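Local coordinates for protein antitoxin HipB (Escherichia coli, PDB 4Z5H) that neutralizes the toxin HipA as its cognate antitoxin and, as a homodimer, binds and bends operator DNA to repress the hipBA operon, at residues 22-27 / 61-66; 28-33 / 38-43. The protein carries 1 engineered substitution. All coordinates share one frame; numbering follows the deposited sequence.

Contact 1: 22-27 / 61-66; sequences NGWTQA and SLELSM. Engineered in segment 22-27: Ala-27 (natural residue Ser). With nucleotides of chain B.
Trp-24 reaches across to Leu-62 and Glu-63, and in doing so ties the start of the helix-turn-helix motif to the turn that joins helix 52-61 to strand 64-70. Here, in a Cro/C1-type helix-turn-helix domain, the Trp-24 side chain spans from the loop before helix 26-33 to the turn after helix 52-61. The apolar part is an edge contact: the six-membered side of the indole meets a methyl group lying near the ring plane, with Trp-24 CE3 3.7 Å from Leu-62 CD2. One face of the indole is occupied instead by its own chain, where Asn-22 CB sits 3.3 Å above the ring plane, offset toward the rim. The carboxylate of Glu-63 also comes to the ring edge, its plane turned 73° from the indole, and OE1 stands 4.0 Å from Trp-24 CH2. Glu-63 owes its position to a Schellman motif that closes helix 52-61, with Leu-64 N bonded to Leu-59 O and Glu-63 N to Gln-60 O.

The bonds to DNA are made by the start of helix 26-33. Thr-25 is the N-cap of this helix, and the first turn offers its backbone to the operator: Gln-26 N donates to OP2 of DT2 of chain B at 2.9 Å, nearly straight at 167°. Beyond CG the Gln-26 side chain is extended (chi2 -173°), which carries the amide to the next phosphate. Its NE2 is bonded to Glu-44 OE1 and also donates a hydrogen bond of 2.9 Å to OP2 of DA3 of chain B.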
loop_
_atom_site.group_PDB
_atom_site.type_symbol
_atom_site.label_atom_id
_atom_site.label_comp_id
_atom_site.label_asym_id
_atom_site.label_seq_id
_atom_site.Cartn_x
_atom_site.Cartn_y
_atom_site.Cartn_z
ATOM N N ASN A 22 -12.749 4.227 15.589
ATOM C CA ASN A 22 -11.985 4.531 16.763
ATOM C C ASN A 22 -12.181 5.952 17.283
ATOM O O ASN A 22 -11.608 6.319 18.277
ATOM C CB ASN A 22 -10.505 4.244 16.506
ATOM C CG ASN A 22 -10.196 2.771 16.540
ATOM O OD1 ASN A 22 -10.014 2.204 17.592
ATOM N ND2 ASN A 22 -10.187 2.147 15.399
ATOM N N GLY A 23 -12.988 6.734 16.588
ATOM C CA GLY A 23 -13.199 8.129 16.919
ATOM C C GLY A 23 -12.022 9.088 16.807
ATOM O O GLY A 23 -11.978 10.070 17.498
ATOM N N TRP A 24 -11.076 8.805 15.930
ATOM C CA TRP A 24 -9.920 9.658 15.754
ATOM C C TRP A 24 -10.156 10.739 14.703
ATOM O O TRP A 24 -10.809 10.515 13.715
ATOM C CB TRP A 24 -8.667 8.841 15.421
ATOM C CG TRP A 24 -8.251 7.871 16.484
ATOM C CD1 TRP A 24 -8.230 8.090 17.818
ATOM C CD2 TRP A 24 -7.803 6.535 16.293
ATOM N NE1 TRP A 24 -7.797 6.985 18.471
ATOM C CE2 TRP A 24 -7.532 6.006 17.558
ATOM C CE3 TRP A 24 -7.605 5.728 15.175
ATOM C CZ2 TRP A 24 -7.065 4.711 17.735
ATOM C CZ3 TRP A 24 -7.156 4.457 15.351
ATOM C CH2 TRP A 24 -6.887 3.955 16.617
ATOM N N THR A 25 -9.644 11.919 14.968
ATOM C CA THR A 25 -9.636 12.980 13.989
ATOM C C THR A 25 -8.444 12.864 13.046
ATOM O O THR A 25 -7.432 12.296 13.393
ATOM C CB THR A 25 -9.622 14.373 14.639
ATOM O OG1 THR A 25 -8.397 14.558 15.320
ATOM C CG2 THR A 25 -10.784 14.538 15.596
ATOM N N GLN A 26 -8.584 13.455 11.876
ATOM C CA GLN A 26 -7.515 13.534 10.932
ATOM C C GLN A 26 -6.387 14.323 11.590
ATOM O O GLN A 26 -5.252 13.929 11.525
ATOM C CB GLN A 26 -7.965 14.210 9.643
ATOM C CG GLN A 26 -9.023 13.474 8.826
ATOM C CD GLN A 26 -9.287 14.138 7.491
ATOM O OE1 GLN A 26 -8.801 15.201 7.233
ATOM N NE2 GLN A 26 -10.038 13.492 6.648
ATOM N N ALA A 27 -6.727 15.409 12.272
ATOM C CA ALA A 27 -5.727 16.263 12.877
ATOM C C ALA A 27 -4.878 15.551 13.924
ATOM O O ALA A 27 -3.680 15.687 13.924
ATOM C CB ALA A 27 -6.372 17.497 13.472
ATOM N N SER A 61 -0.309 5.290 12.392
ATOM C CA SER A 61 -1.148 6.147 13.212
ATOM C C SER A 61 -2.422 5.422 13.639
ATOM O O SER A 61 -2.909 5.663 14.704
ATOM C CB SER A 61 -1.476 7.476 12.526
ATOM O OG SER A 61 -2.510 7.358 11.613
ATOM N N LEU A 62 -2.911 4.525 12.794
ATOM C CA LEU A 62 -4.129 3.791 13.027
ATOM C C LEU A 62 -3.893 2.494 13.810
ATOM O O LEU A 62 -4.781 1.705 13.967
ATOM C CB LEU A 62 -4.861 3.520 11.713
ATOM C CG LEU A 62 -5.456 4.675 10.902
ATOM C CD1 LEU A 62 -5.930 4.217 9.535
ATOM C CD2 LEU A 62 -6.579 5.366 11.646
ATOM N N GLU A 63 -2.669 2.286 14.260
ATOM C CA GLU A 63 -2.259 1.064 14.937
ATOM C C GLU A 63 -2.436 -0.195 14.069
ATOM O O GLU A 63 -2.744 -1.255 14.548
ATOM C CB GLU A 63 -2.970 0.934 16.290
ATOM C CG GLU A 63 -2.757 2.137 17.172
ATOM C CD GLU A 63 -3.530 2.118 18.481
ATOM O OE1 GLU A 63 -4.526 1.402 18.605
ATOM O OE2 GLU A 63 -3.139 2.858 19.384
ATOM N N LEU A 64 -2.208 -0.028 12.785
ATOM C CA LEU A 64 -2.345 -1.067 11.800
ATOM C C LEU A 64 -1.033 -1.379 11.100
ATOM O O LEU A 64 -0.145 -0.570 11.040
ATOM C CB LEU A 64 -3.348 -0.671 10.726
ATOM C CG LEU A 64 -4.801 -0.396 11.097
ATOM C CD1 LEU A 64 -5.536 0.179 9.913
ATOM C CD2 LEU A 64 -5.463 -1.648 11.598
ATOM N N SER A 65 -1.010 -2.561 10.527
ATOM C CA SER A 65 0.009 -3.065 9.652
ATOM C C SER A 65 -0.753 -3.631 8.450
ATOM O O SER A 65 -1.958 -3.522 8.387
ATOM C CB SER A 65 0.825 -4.152 10.350
ATOM O OG SER A 65 1.796 -4.692 9.508
ATOM N N MET A 66 -0.037 -4.219 7.508
ATOM C CA MET A 66 -0.635 -4.886 6.371
ATOM C C MET A 66 0.148 -6.133 6.006
ATOM O O MET A 66 1.294 -6.229 6.344
ATOM C CB MET A 66 -0.648 -3.965 5.171
ATOM C CG MET A 66 0.739 -3.513 4.757
ATOM S SD MET A 66 0.988 -3.542 2.998
ATOM C CE MET A 66 0.847 -5.246 2.621
ATOM P P DT B 2 -12.547 14.815 11.176
ATOM O OP1 DT B 2 -13.257 13.571 11.023
ATOM O OP2 DT B 2 -11.169 14.801 11.607
ATOM O "O5'" DT B 2 -12.581 15.617 9.815
ATOM C "C5'" DT B 2 -13.808 15.889 9.143
ATOM C "C4'" DT B 2 -13.568 16.764 7.936
ATOM O "O4'" DT B 2 -13.280 18.119 8.348
ATOM C "C3'" DT B 2 -12.415 16.341 7.022
ATOM O "O3'" DT B 2 -12.837 16.543 5.680
ATOM C "C2'" DT B 2 -11.343 17.369 7.319
ATOM C "C1'" DT B 2 -12.199 18.594 7.583
ATOM N N1 DT B 2 -11.568 19.703 8.314
ATOM C C2 DT B 2 -11.983 20.987 8.039
ATOM O O2 DT B 2 -12.849 21.248 7.229
ATOM N N3 DT B 2 -11.331 21.960 8.747
ATOM C C4 DT B 2 -10.339 21.784 9.687
ATOM O O4 DT B 2 -9.853 22.754 10.244
ATOM C C5 DT B 2 -9.938 20.415 9.911
ATOM C C7 DT B 2 -8.870 20.127 10.917
ATOM C C6 DT B 2 -10.571 19.455 9.229
ATOM P P DA B 3 -12.642 15.459 4.571
ATOM O OP1 DA B 3 -13.624 14.430 4.772
ATOM O OP2 DA B 3 -11.237 15.099 4.521
ATOM O "O5'" DA B 3 -12.999 16.272 3.267
ATOM C "C5'" DA B 3 -14.259 16.949 3.153
ATOM C "C4'" DA B 3 -14.102 18.317 2.531
ATOM O "O4'" DA B 3 -13.439 19.223 3.438
ATOM C "C3'" DA B 3 -13.321 18.374 1.218
ATOM O "O3'" DA B 3 -14.049 19.219 0.336
ATOM C "C2'" DA B 3 -11.989 18.967 1.627
ATOM C "C1'" DA B 3 -12.371 19.864 2.787
ATOM N N9 DA B 3 -11.323 20.084 3.774
ATOM C C8 DA B 3 -10.483 19.156 4.328
ATOM N N7 DA B 3 -9.646 19.656 5.201
ATOM C C5 DA B 3 -9.971 21.003 5.241
ATOM C C6 DA B 3 -9.450 22.083 5.975
ATOM N N6 DA B 3 -8.449 21.975 6.847
ATOM N N1 DA B 3 -9.989 23.300 5.764
ATOM C C2 DA B 3 -10.992 23.411 4.892
ATOM N N3 DA B 3 -11.557 22.480 4.133
ATOM C C4 DA B 3 -10.999 21.281 4.364
#

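Contact 2: 28-33 / 38-43; sequences ELAKKI and ATISNF. With nucleotides of chain B; nucleotides of chain C.
Ile-40 sets its CD1 methyl against Ala-30 and Leu-29, and nearly all the packing between 28-33 and 38-43 follows from it. The two segments belong to the helices of the helix-turn-helix motif, and they show how an alanine allows a close approach: the CA atoms of Ala-30 and Ile-40 are only 7.0 Å apart. With CG1 beside the backbone N (chi1 -64°) and the chain extended beyond it, CD1 of Ile-40 is delivered to the backbone of the first helix. It rests 3.5 Å from Ala-30 N and 3.7 Å from Ala-30 CB, while Leu-29 CB borders the same methyl at 3.8 Å. The side chains that meet here are apolar, and all three residues are buried.

Away from that point the character changes. Glu-28 and Lys-31 of the first helix turn away from the second and are exposed, and the second helix gives its other side to the DNA. There Ser-41, with OG anti to its backbone nitrogen (chi1 169°), donates to OP2 of DA3 of chain B at 2.7 Å. Ala-38 CB approaches a base edge instead, 3.2 Å from O4 of DT4 of chain B, as expected of the recognition helix of this motif. On the other strand Thr-39 CG2 packs 3.8 Å from OP2 of DA13 of chain C, and the Thr-39 hydroxyl is hydrogen-bonded to another phosphate of the DNA.

Around this pair, Leu-29 also leans on Arg-19 of helix 8-21 and Ser-61 of helix 52-61, and Phe-43 packs on Met-15 of helix 8-21 and on Leu-52 of the second subunit.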
loop_
_atom_site.group_PDB
_atom_site.type_symbol
_atom_site.label_atom_id
_atom_site.label_comp_id
_atom_site.label_asym_id
_atom_site.label_seq_id
_atom_site.Cartn_x
_atom_site.Cartn_y
_atom_site.Cartn_z
ATOM N N GLU A 28 -5.508 14.778 14.787
ATOM C CA GLU A 28 -4.768 14.003 15.762
ATOM C C GLU A 28 -3.854 12.921 15.182
ATOM O O GLU A 28 -2.762 12.748 15.664
ATOM C CB GLU A 28 -5.641 13.475 16.902
ATOM C CG GLU A 28 -6.579 12.354 16.562
ATOM C CD GLU A 28 -7.428 11.928 17.742
ATOM O OE1 GLU A 28 -8.647 11.943 17.628
ATOM O OE2 GLU A 28 -6.874 11.572 18.779
ATOM N N LEU A 29 -4.294 12.205 14.163
ATOM C CA LEU A 29 -3.413 11.257 13.511
ATOM C C LEU A 29 -2.220 11.963 12.853
ATOM O O LEU A 29 -1.083 11.566 13.025
ATOM C CB LEU A 29 -4.175 10.424 12.485
ATOM C CG LEU A 29 -5.402 9.660 12.973
ATOM C CD1 LEU A 29 -5.986 8.792 11.879
ATOM C CD2 LEU A 29 -5.069 8.826 14.177
ATOM N N ALA A 30 -2.501 13.050 12.159
ATOM C CA ALA A 30 -1.507 13.789 11.431
ATOM C C ALA A 30 -0.419 14.301 12.368
ATOM O O ALA A 30 0.735 14.272 12.025
ATOM C CB ALA A 30 -2.143 14.941 10.689
ATOM N N LYS A 31 -0.815 14.759 13.540
ATOM C CA LYS A 31 0.116 15.207 14.553
ATOM C C LYS A 31 1.003 14.097 15.075
ATOM O O LYS A 31 2.187 14.271 15.240
ATOM C CB LYS A 31 -0.633 15.812 15.712
ATOM C CG LYS A 31 0.251 16.511 16.711
ATOM C CD LYS A 31 -0.534 17.551 17.469
ATOM C CE LYS A 31 -0.053 17.676 18.899
ATOM N NZ LYS A 31 -0.914 18.648 19.617
ATOM N N LYS A 32 0.399 12.952 15.311
ATOM C CA LYS A 32 1.078 11.822 15.863
ATOM C C LYS A 32 2.208 11.403 14.926
ATOM O O LYS A 32 3.283 11.066 15.374
ATOM C CB LYS A 32 0.071 10.687 16.074
ATOM C CG LYS A 32 0.618 9.452 16.754
ATOM C CD LYS A 32 -0.460 8.638 17.457
ATOM C CE LYS A 32 -1.308 7.832 16.480
ATOM N NZ LYS A 32 -2.420 7.042 17.084
ATOM N N ILE A 33 1.968 11.450 13.628
ATOM C CA ILE A 33 2.939 10.984 12.653
ATOM C C ILE A 33 3.720 12.073 11.928
ATOM O O ILE A 33 4.472 11.785 11.038
ATOM C CB ILE A 33 2.302 10.029 11.626
ATOM C CG1 ILE A 33 1.193 10.727 10.850
ATOM C CG2 ILE A 33 1.800 8.772 12.307
ATOM C CD1 ILE A 33 0.516 9.837 9.847
ATOM N N ALA A 38 -4.133 17.929 5.937
ATOM C CA ALA A 38 -4.561 18.056 4.566
ATOM C C ALA A 38 -4.162 16.812 3.784
ATOM O O ALA A 38 -4.890 16.354 2.959
ATOM C CB ALA A 38 -3.974 19.296 3.932
ATOM N N THR A 39 -2.996 16.282 4.093
ATOM C CA THR A 39 -2.493 15.079 3.460
ATOM C C THR A 39 -3.388 13.871 3.755
ATOM O O THR A 39 -3.700 13.097 2.880
ATOM C CB THR A 39 -1.054 14.775 3.909
ATOM O OG1 THR A 39 -0.212 15.877 3.600
ATOM C CG2 THR A 39 -0.529 13.509 3.246
ATOM N N ILE A 40 -3.808 13.739 4.996
ATOM C CA ILE A 40 -4.728 12.680 5.353
ATOM C C ILE A 40 -6.064 12.858 4.612
ATOM O O ILE A 40 -6.634 11.912 4.118
ATOM C CB ILE A 40 -4.919 12.552 6.879
ATOM C CG1 ILE A 40 -3.607 12.139 7.553
ATOM C CG2 ILE A 40 -6.031 11.577 7.202
ATOM C CD1 ILE A 40 -3.684 12.067 9.048
ATOM N N SER A 41 -6.534 14.088 4.516
ATOM C CA SER A 41 -7.764 14.337 3.796
ATOM C C SER A 41 -7.585 13.931 2.318
ATOM O O SER A 41 -8.438 13.307 1.746
ATOM C CB SER A 41 -8.203 15.789 3.936
ATOM O OG SER A 41 -9.236 16.098 3.057
ATOM N N ASN A 42 -6.455 14.267 1.733
ATOM C CA ASN A 42 -6.191 13.885 0.359
ATOM C C ASN A 42 -6.147 12.364 0.198
ATOM O O ASN A 42 -6.651 11.864 -0.764
ATOM C CB ASN A 42 -4.929 14.535 -0.210
ATOM C CG ASN A 42 -4.732 14.247 -1.695
ATOM O OD1 ASN A 42 -5.353 14.853 -2.537
ATOM N ND2 ASN A 42 -3.880 13.299 -2.002
ATOM N N PHE A 43 -5.559 11.655 1.159
ATOM C CA PHE A 43 -5.493 10.210 1.088
ATOM C C PHE A 43 -6.891 9.590 1.111
ATOM O O PHE A 43 -7.191 8.759 0.304
ATOM C CB PHE A 43 -4.656 9.635 2.240
ATOM C CG PHE A 43 -4.846 8.153 2.467
ATOM C CD1 PHE A 43 -4.391 7.231 1.551
ATOM C CD2 PHE A 43 -5.524 7.693 3.568
ATOM C CE1 PHE A 43 -4.582 5.877 1.761
ATOM C CE2 PHE A 43 -5.709 6.350 3.791
ATOM C CZ PHE A 43 -5.240 5.436 2.889
ATOM P P DA B 3 -12.642 15.459 4.571
ATOM O OP1 DA B 3 -13.624 14.430 4.772
ATOM O OP2 DA B 3 -11.237 15.099 4.521
ATOM O "O5'" DA B 3 -12.999 16.272 3.267
ATOM C "C5'" DA B 3 -14.259 16.949 3.153
ATOM C "C4'" DA B 3 -14.102 18.317 2.531
ATOM O "O4'" DA B 3 -13.439 19.223 3.438
ATOM C "C3'" DA B 3 -13.321 18.374 1.218
ATOM O "O3'" DA B 3 -14.049 19.219 0.336
ATOM C "C2'" DA B 3 -11.989 18.967 1.627
ATOM C "C1'" DA B 3 -12.371 19.864 2.787
ATOM N N9 DA B 3 -11.323 20.084 3.774
ATOM C C8 DA B 3 -10.483 19.156 4.328
ATOM N N7 DA B 3 -9.646 19.656 5.201
ATOM C C5 DA B 3 -9.971 21.003 5.241
ATOM C C6 DA B 3 -9.450 22.083 5.975
ATOM N N6 DA B 3 -8.449 21.975 6.847
ATOM N N1 DA B 3 -9.989 23.300 5.764
ATOM C C2 DA B 3 -10.992 23.411 4.892
ATOM N N3 DA B 3 -11.557 22.480 4.133
ATOM C C4 DA B 3 -10.999 21.281 4.364
ATOM P P DT B 4 -13.621 19.428 -1.159
ATOM O OP1 DT B 4 -14.831 19.728 -1.908
ATOM O OP2 DT B 4 -12.785 18.319 -1.571
ATOM O "O5'" DT B 4 -12.701 20.714 -1.089
ATOM C "C5'" DT B 4 -13.214 21.930 -0.545
ATOM C "C4'" DT B 4 -12.118 22.956 -0.395
ATOM O "O4'" DT B 4 -11.351 22.714 0.794
ATOM C "C3'" DT B 4 -11.108 23.020 -1.541
ATOM O "O3'" DT B 4 -11.387 24.214 -2.264
ATOM C "C2'" DT B 4 -9.760 23.091 -0.844
ATOM C "C1'" DT B 4 -10.099 23.311 0.612
ATOM N N1 DT B 4 -9.160 22.704 1.561
ATOM C C2 DT B 4 -8.593 23.519 2.510
ATOM O O2 DT B 4 -8.849 24.702 2.604
ATOM N N3 DT B 4 -7.714 22.891 3.354
ATOM C C4 DT B 4 -7.357 21.558 3.347
ATOM O O4 DT B 4 -6.561 21.137 4.173
ATOM C C5 DT B 4 -7.993 20.759 2.322
ATOM C C7 DT B 4 -7.674 19.300 2.235
ATOM C C6 DT B 4 -8.853 21.364 1.494
ATOM P P DA C 13 1.112 12.545 -0.659
ATOM O OP1 DA C 13 1.626 11.271 -0.171
ATOM O OP2 DA C 13 -0.298 12.862 -0.505
ATOM O "O5'" DA C 13 1.960 13.714 -0.005
ATOM C "C5'" DA C 13 3.391 13.663 0.030
ATOM C "C4'" DA C 13 3.939 14.967 0.558
ATOM O "O4'" DA C 13 3.783 15.997 -0.440
ATOM C "C3'" DA C 13 3.242 15.480 1.823
ATOM O "O3'" DA C 13 4.212 15.680 2.847
ATOM C "C2'" DA C 13 2.591 16.779 1.391
ATOM C "C1'" DA C 13 3.441 17.196 0.210
ATOM N N9 DA C 13 2.749 18.050 -0.748
ATOM C C8 DA C 13 1.450 17.953 -1.175
ATOM N N7 DA C 13 1.103 18.883 -2.029
ATOM C C5 DA C 13 2.251 19.648 -2.171
ATOM C C6 DA C 13 2.536 20.791 -2.934
ATOM N N6 DA C 13 1.656 21.381 -3.740
ATOM N N1 DA C 13 3.777 21.313 -2.842
ATOM C C2 DA C 13 4.661 20.723 -2.032
ATOM N N3 DA C 13 4.513 19.646 -1.266
ATOM C C4 DA C 13 3.270 19.151 -1.381
#

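Overall arrangement
Contacts 1 and 2 share helix 26-33 and lie about 9 Å apart, centre to centre, contact 2 being nested within the loop that contact 1 closes. Apolar packing runs from one to the other, with Leu-62 CD2 3.5 Å from Leu-29 CD1. A probable hydrogen bond joins them as well, between Lys-32 NZ and Ser-61 O at 2.8 Å. On the DNA side the contacts converge on one phosphate, that of DA3 of chain B, gripped by Gln-26 from contact 1 and Ser-41 from contact 2. Strand 64-70, which continues contact 1, pairs antiparallel with a strand of the second subunit, so the sheet continues across the dimer interface.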